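Local coordinates for putative aldo/keto reductase (PDB 4R9O), which probably works as an NADP-dependent oxidoreductase of the aldo/keto reductase family, built on a TIM barrel, at residues Leu170-Ser173 / Thr178-Thr181; Gln147-His150 / Lys154-His157; Ala237-Ala242 / Trp288-Lys293; Ser18-Gly23 / Val248-Ile253. One frame throughout, in Å; residues are numbered along the deposited sequence.

Contact 1: Leu170-Ser173 / Thr178-Thr181; sequences LLQS and TLAT
The carboxamide oxygen OE1 of Gln172 accepts a hydrogen bond from the backbone N of Leu179, 2.9 Å away and nearly straight, with 171° at the hydrogen. The N-H arrives in the plane of the amide, on one lone pair of OE1. On the other end of the same amide, NE2 bonds to the carbonyl oxygen of Phe177. One glutamine thus holds the backbone on both sides of Thr178, through Phe177 O and Leu179 N, and this double grip fixes which way round its amide is turned. The side chain gets there by leaving the helix with CG anti to the backbone N (chi1 -179°) and then bending at chi2, which swings the amide across to the loop. OE1 also rests against carbon, 3.6 Å from CB of Leu179 and 4.0 Å from CG2 of Thr178. The leucine runs past the glutamine in the opposite direction: while Gln172 reaches out to the loop, Leu179 reaches back to the helix and sets CD1 4.1 Å from CB of Gln172 and 4.2 Å from CB of Leu171. A polar clasp and a small apolar patch therefore lie next to each other. The contact ties the C-terminal part of helix 165-173 to the loop leading into strand 182-185, with Leu171 packed on Val142 of helix 139-151 and Ala180 on Met127 of strand 125-130.

Contact 2: Gln147-His150 / Lys154-His157; sequences QHLH and KVRH
Backbone bonding comes first in this contact: Val155 N donates to Leu149 O over 3.2 Å, with 158° at the hydrogen. The N-H stands well above the plane of the carbonyl group, 53° out of it, and so misses the lone pairs. A second backbone approach is made through carbon, for CA of His150 points its hydrogen at Val155 O, 3.6 Å away. Water adds a third link. One molecule donates to both His150 O, at 2.9 Å, and Val155 O, at 2.8 Å, and so bridges the helix to the strand that follows. The apolar part is small and buried. Leu149 and Val155 run alongside each other in the same direction, and CG2 of Val155 sits 4.0 Å from both CB and CD2 of Leu149; the two side chains share Leu128 of strand 125-130 as a neighbour. At the exposed margin, the His150 imidazole, its CG anti to the backbone N (chi1 -174°), is turned with its edge to Arg156 O, which lies in the ring plane 3.6 Å from ND1. That nitrogen is buried here without a partner in the model. The whole belongs to the beta-alpha-beta unit of strand 125-130, helix 139-151 and strand 155-161, at the connection from helix back to strand; such beta-alpha-beta units repeat round a TIM barrel.

Contact 3: Ala237-Ala242 / Trp288-Lys293; sequences AQELNA and WFRIRK
Two helices late in the aldo/keto reductase chain, 227-240 and 285-296, are joined at the surface by a salt bridge between Glu239 and Arg290, the two residues that touch here. The side chains come from opposite directions, and the guanidinium takes the carboxylate end-on with both terminal nitrogens, one to each oxygen. NH1 lies 2.6 Å from OE2 of Glu239 and NH2 lies 3.1 Å from OE1 of Glu239. Both oxygens are met on their syn side. OE2 uses its lone pair there, whereas OE1 is approached 28° out of the carboxylate plane. Seen from the arginine, both oxygens lie close to the guanidinium plane, yet the two flat groups are twisted by 37°, so the fork is not perfectly flat. Glu239 is extended beyond CG and delivers its carboxylate at full reach; Arg290 instead bends at chi3 (-63°) to turn its end towards the acid. The glutamate projects near the C-terminal end of its helix, which closes in a Schellman motif: Asn241 has positive phi and its N bonds to Gln238 O, while Ala242 N bonds to Ala237 O at 2.9 Å. OE2 has a second donor in Gln287 NE2, which helps to hold the carboxylate in its orientation. Arg290 in turn packs on Ile236, and its NH2 has a long, weak ion pair with Glu232, a second, more distant negative charge about two turns earlier on helix 227-240.

Contact 4: Ser18-Gly23 / Val248-Ile253; sequences SRFVMG and VVYAWI
Phe20, in the short loop just before strand segment 21-23, faces Tyr250 on helix 245-254 with their CA atoms 9.7 Å apart, a gap that only the two side chains cross. Their rings form a T-shaped, edge-to-face pair: the edge of Phe20 is directed at the face of Tyr250, with ring centres 5.8 Å apart and planes at 89°. The approach is off-centre on the tyrosine. CE1 of Phe20 comes nearest to CG of Tyr250, at 4.1 Å, so the phenyl edge stands over the root of the tyrosine ring and the hydroxyl end lies farther off. Each ring carries its CG anti to its own carbonyl carbon (chi1 -80° in Phe20 and -74° in Tyr250), and both CB atoms are directed into the gap. This joins the barrel to the helix outside it. Strand 16-23 pairs in parallel with strands 51-53 and 261-264 of the TIM barrel, and both aromatic rings also rest on Ile264 of the latter. Helix 269-276 adds to the same apolar cluster, through Leu276 against Phe20 and Ala275 against Tyr250. On the far end of the loop, Ser18 OG donates to Phe20 O over 2.6 Å and is itself reached by Thr50 N, which helps to fix the backbone that carries the phenyl ring. The Tyr250 side chain lies about 4 Å from that of Cys214 and about 7 Å from that of Ser266, which places it beside residues that probably bind NADP(+).

Contacts 2 and 1 follow in series along the chain, linked by strand 155-161 and the helix 165-173 that comes after it; their centres are 14 Å apart and their nearest atoms about 5 Å. Both fall within the long excursion between the two segments of contact 4. Contact 4 lies across the barrel from contact 2, with centres 28 Å apart, yet both reach the same sheet. Contacts 3 and 4 alternate in sequence and touch, their centres 16 Å apart: Ala237 packs on Val248, and Trp288 meets Trp252. Local closures thus build one side of the barrel, while contact 4 brings strand 16-23 to a late helix and contact 3 joins two helices of the last part.

Contact 1: Leu170-Ser173 / Thr178-Thr181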
loop_
_atom_site.group_PDB
_atom_site.type_symbol
_atom_site.label_atom_id
_atom_site.label_comp_id
_atom_site.label_asym_id
_atom_site.label_seq_id
_atom_site.Cartn_x
_atom_site.Cartn_y
_atom_site.Cartn_z
ATOM N N LEU C 170 22.387 9.959 -11.630
ATOM C CA LEU C 170 23.307 10.607 -10.706
ATOM C C LEU C 170 24.749 10.142 -10.942
ATOM O O LEU C 170 25.651 10.961 -11.133
ATOM C CB LEU C 170 22.891 10.321 -9.260
ATOM C CG LEU C 170 23.944 10.655 -8.188
ATOM C CD1 LEU C 170 24.348 12.146 -8.261
ATOM C CD2 LEU C 170 23.426 10.291 -6.801
ATOM N N LEU C 171 24.963 8.828 -10.928
ATOM C CA LEU C 171 26.320 8.321 -11.063
ATOM C C LEU C 171 26.832 8.635 -12.453
ATOM O O LEU C 171 27.965 9.080 -12.604
ATOM C CB LEU C 171 26.390 6.818 -10.779
ATOM C CG LEU C 171 27.786 6.187 -10.784
ATOM C CD1 LEU C 171 28.791 6.961 -9.925
ATOM C CD2 LEU C 171 27.709 4.742 -10.308
ATOM N N GLN C 172 25.986 8.438 -13.465
ATOM C CA GLN C 172 26.407 8.651 -14.847
ATOM C C GLN C 172 26.898 10.075 -15.086
ATOM O O GLN C 172 27.855 10.287 -15.842
ATOM C CB GLN C 172 25.264 8.339 -15.823
ATOM C CG GLN C 172 25.648 8.510 -17.293
ATOM C CD GLN C 172 26.744 7.528 -17.738
ATOM O OE1 GLN C 172 26.457 6.397 -18.118
ATOM N NE2 GLN C 172 27.994 7.974 -17.709
ATOM N N SER C 173 26.247 11.046 -14.436
ATOM C CA SER C 173 26.598 12.459 -14.622
ATOM C C SER C 173 28.066 12.738 -14.312
ATOM O O SER C 173 28.652 13.656 -14.875
ATOM C CB SER C 173 25.707 13.369 -13.760
ATOM O OG SER C 173 25.893 13.154 -12.370
ATOM N N THR C 178 30.400 5.709 -20.558
ATOM C CA THR C 178 29.054 5.188 -20.347
ATOM C C THR C 178 29.010 4.015 -19.375
ATOM O O THR C 178 29.781 3.064 -19.517
ATOM C CB THR C 178 28.439 4.716 -21.667
ATOM O OG1 THR C 178 28.616 5.732 -22.659
ATOM C CG2 THR C 178 26.954 4.388 -21.492
ATOM N N LEU C 179 28.101 4.076 -18.401
ATOM C CA LEU C 179 27.826 2.915 -17.556
ATOM C C LEU C 179 27.328 1.783 -18.455
ATOM O O LEU C 179 26.435 1.977 -19.283
ATOM C CB LEU C 179 26.807 3.262 -16.467
ATOM C CG LEU C 179 27.337 4.123 -15.310
ATOM C CD1 LEU C 179 26.200 4.578 -14.374
ATOM C CD2 LEU C 179 28.395 3.357 -14.541
ATOM N N ALA C 180 27.913 0.600 -18.325
ATOM C CA ALA C 180 27.685 -0.399 -19.356
ATOM C C ALA C 180 26.527 -1.335 -19.034
ATOM O O ALA C 180 26.108 -2.119 -19.888
ATOM C CB ALA C 180 28.953 -1.186 -19.597
ATOM N N THR C 181 26.013 -1.268 -17.808
ATOM C CA THR C 181 24.838 -2.059 -17.454
ATOM C C THR C 181 24.235 -1.633 -16.122
ATOM O O THR C 181 24.881 -0.973 -15.295
ATOM C CB THR C 181 25.143 -3.582 -17.364
ATOM O OG1 THR C 181 23.923 -4.321 -17.491
ATOM C CG2 THR C 181 25.779 -3.930 -16.028
#

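Contact 2: Gln147-His150 / Lys154-His157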
loop_
_atom_site.group_PDB
_atom_site.type_symbol
_atom_site.label_atom_id
_atom_site.label_comp_id
_atom_site.label_asym_id
_atom_site.label_seq_id
_atom_site.Cartn_x
_atom_site.Cartn_y
_atom_site.Cartn_z
ATOM N N GLN C 147 37.709 6.299 -12.101
ATOM C CA GLN C 147 38.767 6.973 -12.863
ATOM C C GLN C 147 40.133 6.348 -12.623
ATOM O O GLN C 147 40.900 6.105 -13.561
ATOM C CB GLN C 147 38.853 8.465 -12.516
ATOM C CG GLN C 147 37.718 9.339 -13.028
ATOM C CD GLN C 147 36.900 8.659 -14.092
ATOM O OE1 GLN C 147 35.865 8.055 -13.806
ATOM N NE2 GLN C 147 37.360 8.746 -15.334
ATOM N N HIS C 148 40.456 6.124 -11.357
ATOM C CA HIS C 148 41.759 5.586 -11.030
ATOM C C HIS C 148 41.918 4.173 -11.584
ATOM O O HIS C 148 42.941 3.836 -12.163
ATOM C CB HIS C 148 41.983 5.586 -9.523
ATOM C CG HIS C 148 43.259 4.917 -9.118
ATOM N ND1 HIS C 148 43.292 3.663 -8.550
ATOM C CD2 HIS C 148 44.545 5.315 -9.231
ATOM C CE1 HIS C 148 44.546 3.325 -8.309
ATOM N NE2 HIS C 148 45.326 4.310 -8.714
ATOM N N LEU C 149 40.898 3.351 -11.392
ATOM C CA LEU C 149 40.929 1.956 -11.831
ATOM C C LEU C 149 41.003 1.858 -13.362
ATOM O O LEU C 149 41.648 0.961 -13.920
ATOM C CB LEU C 149 39.691 1.215 -11.309
ATOM C CG LEU C 149 39.715 0.626 -9.895
ATOM C CD1 LEU C 149 40.286 1.584 -8.885
ATOM C CD2 LEU C 149 38.322 0.207 -9.454
ATOM N N HIS C 150 40.330 2.786 -14.035
ATOM C CA HIS C 150 40.356 2.837 -15.492
ATOM C C HIS C 150 41.713 3.325 -16.006
ATOM O O HIS C 150 42.256 2.774 -16.968
ATOM C CB HIS C 150 39.232 3.739 -16.009
ATOM C CG HIS C 150 39.097 3.743 -17.500
ATOM N ND1 HIS C 150 38.463 2.734 -18.192
ATOM C CD2 HIS C 150 39.518 4.632 -18.433
ATOM C CE1 HIS C 150 38.493 3.004 -19.486
ATOM N NE2 HIS C 150 39.124 4.150 -19.659
ATOM N N LYS C 154 43.367 -1.586 -14.674
ATOM C CA LYS C 154 42.888 -2.637 -13.793
ATOM C C LYS C 154 41.435 -3.002 -14.077
ATOM O O LYS C 154 41.042 -4.151 -13.911
ATOM C CB LYS C 154 43.064 -2.229 -12.332
ATOM C CG LYS C 154 44.526 -2.212 -11.885
ATOM C CD LYS C 154 44.644 -2.051 -10.375
ATOM C CE LYS C 154 46.068 -2.338 -9.893
ATOM N NZ LYS C 154 47.051 -1.406 -10.496
ATOM N N VAL C 155 40.640 -2.019 -14.494
ATOM C CA VAL C 155 39.249 -2.254 -14.843
ATOM C C VAL C 155 38.885 -1.585 -16.173
ATOM O O VAL C 155 39.134 -0.387 -16.369
ATOM C CB VAL C 155 38.301 -1.740 -13.741
ATOM C CG1 VAL C 155 36.854 -1.955 -14.151
ATOM C CG2 VAL C 155 38.599 -2.440 -12.422
ATOM N N ARG C 156 38.283 -2.358 -17.072
ATOM C CA ARG C 156 37.989 -1.889 -18.421
ATOM C C ARG C 156 36.661 -1.126 -18.569
ATOM O O ARG C 156 36.581 -0.172 -19.342
ATOM C CB ARG C 156 38.007 -3.069 -19.385
ATOM C CG ARG C 156 39.415 -3.639 -19.571
ATOM C CD ARG C 156 39.507 -4.692 -20.668
ATOM N NE ARG C 156 40.896 -5.129 -20.821
ATOM C CZ ARG C 156 41.316 -6.075 -21.658
ATOM N NH1 ARG C 156 42.606 -6.385 -21.699
ATOM N NH2 ARG C 156 40.458 -6.712 -22.449
ATOM N N HIS C 157 35.623 -1.565 -17.864
ATOM C CA HIS C 157 34.293 -0.955 -17.975
ATOM C C HIS C 157 33.620 -0.960 -16.616
ATOM O O HIS C 157 34.043 -1.676 -15.711
ATOM C CB HIS C 157 33.425 -1.701 -18.989
ATOM C CG HIS C 157 34.065 -1.853 -20.339
ATOM N ND1 HIS C 157 33.967 -0.892 -21.316
ATOM C CD2 HIS C 157 34.821 -2.851 -20.858
ATOM C CE1 HIS C 157 34.628 -1.290 -22.393
ATOM N NE2 HIS C 157 35.159 -2.472 -22.136
HETATM O O HOH W 1 41.329 0.223 -18.061
#

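Contact 3: Ala237-Ala242 / Trp288-Lys293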
loop_
_atom_site.group_PDB
_atom_site.type_symbol
_atom_site.label_atom_id
_atom_site.label_comp_id
_atom_site.label_asym_id
_atom_site.label_seq_id
_atom_site.Cartn_x
_atom_site.Cartn_y
_atom_site.Cartn_z
ATOM N N ALA C 237 5.209 -24.779 -22.819
ATOM C CA ALA C 237 6.372 -25.555 -23.245
ATOM C C ALA C 237 5.962 -26.573 -24.303
ATOM O O ALA C 237 6.561 -26.632 -25.380
ATOM C CB ALA C 237 7.025 -26.246 -22.066
ATOM N N GLN C 238 4.932 -27.361 -24.001
ATOM C CA GLN C 238 4.427 -28.359 -24.950
ATOM C C GLN C 238 4.044 -27.726 -26.282
ATOM O O GLN C 238 4.370 -28.257 -27.342
ATOM C CB GLN C 238 3.227 -29.108 -24.370
ATOM C CG GLN C 238 3.569 -30.005 -23.191
ATOM C CD GLN C 238 2.347 -30.697 -22.603
ATOM O OE1 GLN C 238 1.219 -30.212 -22.730
ATOM N NE2 GLN C 238 2.566 -31.843 -21.960
ATOM N N GLU C 239 3.364 -26.585 -26.221
ATOM C CA GLU C 239 2.993 -25.848 -27.429
ATOM C C GLU C 239 4.213 -25.481 -28.267
ATOM O O GLU C 239 4.136 -25.426 -29.488
ATOM C CB GLU C 239 2.228 -24.573 -27.067
ATOM C CG GLU C 239 0.861 -24.806 -26.453
ATOM C CD GLU C 239 0.182 -23.509 -26.051
ATOM O OE1 GLU C 239 -0.956 -23.570 -25.543
ATOM O OE2 GLU C 239 0.789 -22.431 -26.240
ATOM N N LEU C 240 5.335 -25.219 -27.603
ATOM C CA LEU C 240 6.549 -24.785 -28.286
ATOM C C LEU C 240 7.501 -25.945 -28.564
ATOM O O LEU C 240 8.554 -25.754 -29.172
ATOM C CB LEU C 240 7.268 -23.711 -27.456
ATOM C CG LEU C 240 6.557 -22.366 -27.282
ATOM C CD1 LEU C 240 7.208 -21.555 -26.188
ATOM C CD2 LEU C 240 6.548 -21.576 -28.581
ATOM N N ASN C 241 7.118 -27.140 -28.120
ATOM C CA ASN C 241 8.000 -28.309 -28.144
ATOM C C ASN C 241 9.303 -28.024 -27.424
ATOM O O ASN C 241 10.365 -28.471 -27.850
ATOM C CB ASN C 241 8.282 -28.754 -29.577
ATOM C CG ASN C 241 7.022 -29.026 -30.347
ATOM O OD1 ASN C 241 6.148 -29.767 -29.890
ATOM N ND2 ASN C 241 6.900 -28.408 -31.517
ATOM N N ALA C 242 9.209 -27.264 -26.336
ATOM C CA ALA C 242 10.364 -26.958 -25.506
ATOM C C ALA C 242 10.668 -28.113 -24.555
ATOM O O ALA C 242 9.766 -28.697 -23.953
ATOM C CB ALA C 242 10.134 -25.665 -24.724
ATOM N N TRP C 288 3.551 -14.867 -24.366
ATOM C CA TRP C 288 4.237 -14.013 -23.408
ATOM C C TRP C 288 3.230 -13.450 -22.412
ATOM O O TRP C 288 3.483 -13.408 -21.214
ATOM C CB TRP C 288 4.983 -12.872 -24.115
ATOM C CG TRP C 288 5.892 -12.081 -23.199
ATOM C CD1 TRP C 288 7.224 -12.292 -22.989
ATOM C CD2 TRP C 288 5.535 -10.960 -22.374
ATOM N NE1 TRP C 288 7.717 -11.386 -22.082
ATOM C CE2 TRP C 288 6.699 -10.550 -21.692
ATOM C CE3 TRP C 288 4.343 -10.262 -22.147
ATOM C CZ2 TRP C 288 6.710 -9.479 -20.794
ATOM C CZ3 TRP C 288 4.355 -9.191 -21.266
ATOM C CH2 TRP C 288 5.531 -8.810 -20.595
ATOM N N PHE C 289 2.077 -13.026 -22.908
ATOM C CA PHE C 289 1.095 -12.386 -22.041
ATOM C C PHE C 289 0.368 -13.402 -21.167
ATOM O O PHE C 289 0.034 -13.114 -20.010
ATOM C CB PHE C 289 0.120 -11.555 -22.875
ATOM C CG PHE C 289 0.650 -10.180 -23.200
ATOM C CD1 PHE C 289 0.598 -9.168 -22.256
ATOM C CD2 PHE C 289 1.228 -9.912 -24.431
ATOM C CE1 PHE C 289 1.098 -7.908 -22.536
ATOM C CE2 PHE C 289 1.724 -8.644 -24.720
ATOM C CZ PHE C 289 1.658 -7.648 -23.772
ATOM N N ARG C 290 0.159 -14.595 -21.709
ATOM C CA ARG C 290 -0.399 -15.703 -20.940
ATOM C C ARG C 290 0.502 -16.055 -19.764
ATOM O O ARG C 290 0.025 -16.305 -18.658
ATOM C CB ARG C 290 -0.591 -16.940 -21.814
ATOM C CG ARG C 290 -2.027 -17.293 -22.094
ATOM C CD ARG C 290 -2.128 -18.752 -22.529
ATOM N NE ARG C 290 -1.414 -18.992 -23.779
ATOM C CZ ARG C 290 -1.106 -20.198 -24.250
ATOM N NH1 ARG C 290 -0.458 -20.310 -25.401
ATOM N NH2 ARG C 290 -1.446 -21.289 -23.574
ATOM N N ILE C 291 1.804 -16.098 -20.020
ATOM C CA ILE C 291 2.796 -16.270 -18.964
ATOM C C ILE C 291 2.717 -15.176 -17.904
ATOM O O ILE C 291 2.641 -15.462 -16.711
ATOM C CB ILE C 291 4.214 -16.282 -19.524
ATOM C CG1 ILE C 291 4.401 -17.520 -20.374
ATOM C CG2 ILE C 291 5.229 -16.339 -18.385
ATOM C CD1 ILE C 291 4.119 -18.720 -19.573
ATOM N N ARG C 292 2.754 -13.926 -18.350
ATOM C CA ARG C 292 2.668 -12.787 -17.439
ATOM C C ARG C 292 1.483 -12.933 -16.491
ATOM O O ARG C 292 1.625 -12.780 -15.275
ATOM C CB ARG C 292 2.556 -11.476 -18.221
ATOM C CG ARG C 292 2.268 -10.254 -17.345
ATOM C CD ARG C 292 1.951 -9.033 -18.187
ATOM N NE ARG C 292 1.501 -7.899 -17.377
ATOM C CZ ARG C 292 2.288 -6.901 -16.977
ATOM N NH1 ARG C 292 3.574 -6.891 -17.310
ATOM N NH2 ARG C 292 1.796 -5.910 -16.238
ATOM N N LYS C 293 0.326 -13.253 -17.063
ATOM C CA LYS C 293 -0.931 -13.311 -16.332
ATOM C C LYS C 293 -1.010 -14.518 -15.400
ATOM O O LYS C 293 -1.543 -14.427 -14.297
ATOM C CB LYS C 293 -2.100 -13.318 -17.322
ATOM C CG LYS C 293 -2.185 -12.024 -18.132
ATOM C CD LYS C 293 -3.313 -12.043 -19.154
ATOM C CE LYS C 293 -3.421 -10.693 -19.869
ATOM N NZ LYS C 293 -4.547 -10.650 -20.831
#

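Contact 4: Ser18-Gly23 / Val248-Ile253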
loop_
_atom_site.group_PDB
_atom_site.type_symbol
_atom_site.label_atom_id
_atom_site.label_comp_id
_atom_site.label_asym_id
_atom_site.label_seq_id
_atom_site.Cartn_x
_atom_site.Cartn_y
_atom_site.Cartn_z
ATOM N N SER C 18 28.760 -12.510 -23.901
ATOM C CA SER C 18 27.866 -13.552 -24.387
ATOM C C SER C 18 26.459 -13.200 -23.879
ATOM O O SER C 18 26.315 -12.664 -22.788
ATOM C CB SER C 18 28.325 -14.942 -23.928
ATOM O OG SER C 18 28.387 -15.029 -22.516
ATOM N N ARG C 19 25.441 -13.477 -24.684
ATOM C CA ARG C 19 24.055 -13.144 -24.357
ATOM C C ARG C 19 23.578 -13.808 -23.065
ATOM O O ARG C 19 22.735 -13.268 -22.344
ATOM C CB ARG C 19 23.145 -13.549 -25.519
ATOM C CG ARG C 19 21.741 -13.018 -25.432
ATOM C CD ARG C 19 20.947 -13.482 -26.629
ATOM N NE ARG C 19 19.648 -12.834 -26.672
ATOM C CZ ARG C 19 18.726 -13.085 -27.588
ATOM N NH1 ARG C 19 18.969 -13.980 -28.539
ATOM N NH2 ARG C 19 17.562 -12.443 -27.544
ATOM N N PHE C 20 24.105 -14.995 -22.786
ATOM C CA PHE C 20 23.861 -15.651 -21.508
ATOM C C PHE C 20 25.116 -15.554 -20.637
ATOM O O PHE C 20 26.233 -15.689 -21.122
ATOM C CB PHE C 20 23.451 -17.113 -21.708
ATOM C CG PHE C 20 22.003 -17.296 -22.074
ATOM C CD1 PHE C 20 21.051 -17.515 -21.094
ATOM C CD2 PHE C 20 21.598 -17.266 -23.398
ATOM C CE1 PHE C 20 19.710 -17.685 -21.425
ATOM C CE2 PHE C 20 20.263 -17.447 -23.740
ATOM C CZ PHE C 20 19.318 -17.657 -22.749
ATOM N N VAL C 21 24.914 -15.313 -19.347
ATOM C CA VAL C 21 26.011 -15.100 -18.405
ATOM C C VAL C 21 26.048 -16.190 -17.338
ATOM O O VAL C 21 25.025 -16.500 -16.724
ATOM C CB VAL C 21 25.875 -13.713 -17.730
ATOM C CG1 VAL C 21 26.924 -13.528 -16.627
ATOM C CG2 VAL C 21 25.983 -12.609 -18.777
ATOM N N MET C 22 27.215 -16.795 -17.117
ATOM C CA MET C 22 27.333 -17.776 -16.033
ATOM C C MET C 22 27.585 -17.071 -14.703
ATOM O O MET C 22 28.612 -16.416 -14.528
ATOM C CB MET C 22 28.452 -18.785 -16.313
ATOM C CG MET C 22 28.493 -19.931 -15.308
ATOM S SD MET C 22 27.011 -20.966 -15.394
ATOM C CE MET C 22 26.650 -21.202 -13.658
ATOM N N GLY C 23 26.647 -17.208 -13.769
ATOM C CA GLY C 23 26.763 -16.588 -12.453
ATOM C C GLY C 23 27.356 -17.540 -11.415
ATOM O O GLY C 23 26.986 -18.712 -11.346
ATOM N N VAL C 248 11.317 -21.880 -21.442
ATOM C CA VAL C 248 10.197 -20.976 -21.662
ATOM C C VAL C 248 10.414 -19.678 -20.879
ATOM O O VAL C 248 10.280 -18.595 -21.429
ATOM C CB VAL C 248 8.858 -21.633 -21.264
ATOM C CG1 VAL C 248 7.689 -20.666 -21.489
ATOM C CG2 VAL C 248 8.654 -22.925 -22.058
ATOM N N VAL C 249 10.782 -19.794 -19.607
ATOM C CA VAL C 249 11.044 -18.615 -18.778
ATOM C C VAL C 249 12.181 -17.760 -19.352
ATOM O O VAL C 249 12.057 -16.545 -19.441
ATOM C CB VAL C 249 11.391 -19.007 -17.332
ATOM C CG1 VAL C 249 11.819 -17.777 -16.526
ATOM C CG2 VAL C 249 10.210 -19.714 -16.676
ATOM N N TYR C 250 13.291 -18.386 -19.740
ATOM C CA TYR C 250 14.398 -17.629 -20.339
ATOM C C TYR C 250 13.953 -16.921 -21.629
ATOM O O TYR C 250 14.331 -15.773 -21.885
ATOM C CB TYR C 250 15.599 -18.546 -20.617
ATOM C CG TYR C 250 16.371 -18.948 -19.367
ATOM C CD1 TYR C 250 16.737 -18.003 -18.415
ATOM C CD2 TYR C 250 16.723 -20.273 -19.141
ATOM C CE1 TYR C 250 17.442 -18.374 -17.265
ATOM C CE2 TYR C 250 17.417 -20.655 -18.003
ATOM C CZ TYR C 250 17.776 -19.705 -17.068
ATOM O OH TYR C 250 18.468 -20.100 -15.944
ATOM N N ALA C 251 13.154 -17.613 -22.439
ATOM C CA ALA C 251 12.654 -17.061 -23.693
ATOM C C ALA C 251 11.775 -15.849 -23.407
ATOM O O ALA C 251 11.810 -14.854 -24.129
ATOM C CB ALA C 251 11.881 -18.126 -24.481
ATOM N N TRP C 252 11.016 -15.935 -22.319
ATOM C CA TRP C 252 10.124 -14.868 -21.878
ATOM C C TRP C 252 10.897 -13.597 -21.530
ATOM O O TRP C 252 10.473 -12.481 -21.852
ATOM C CB TRP C 252 9.316 -15.347 -20.668
ATOM C CG TRP C 252 8.255 -14.399 -20.181
ATOM C CD1 TRP C 252 6.941 -14.385 -20.553
ATOM C CD2 TRP C 252 8.411 -13.348 -19.217
ATOM N NE1 TRP C 252 6.273 -13.381 -19.895
ATOM C CE2 TRP C 252 7.152 -12.728 -19.066
ATOM C CE3 TRP C 252 9.499 -12.854 -18.483
ATOM C CZ2 TRP C 252 6.943 -11.654 -18.200
ATOM C CZ3 TRP C 252 9.291 -11.779 -17.617
ATOM C CH2 TRP C 252 8.022 -11.191 -17.490
ATOM N N ILE C 253 12.024 -13.785 -20.848
ATOM C CA ILE C 253 12.915 -12.696 -20.465
ATOM C C ILE C 253 13.615 -12.087 -21.684
ATOM O O ILE C 253 13.702 -10.864 -21.824
ATOM C CB ILE C 253 13.975 -13.200 -19.457
ATOM C CG1 ILE C 253 13.322 -13.503 -18.106
ATOM C CG2 ILE C 253 15.111 -12.197 -19.297
ATOM C CD1 ILE C 253 14.273 -14.142 -17.113
#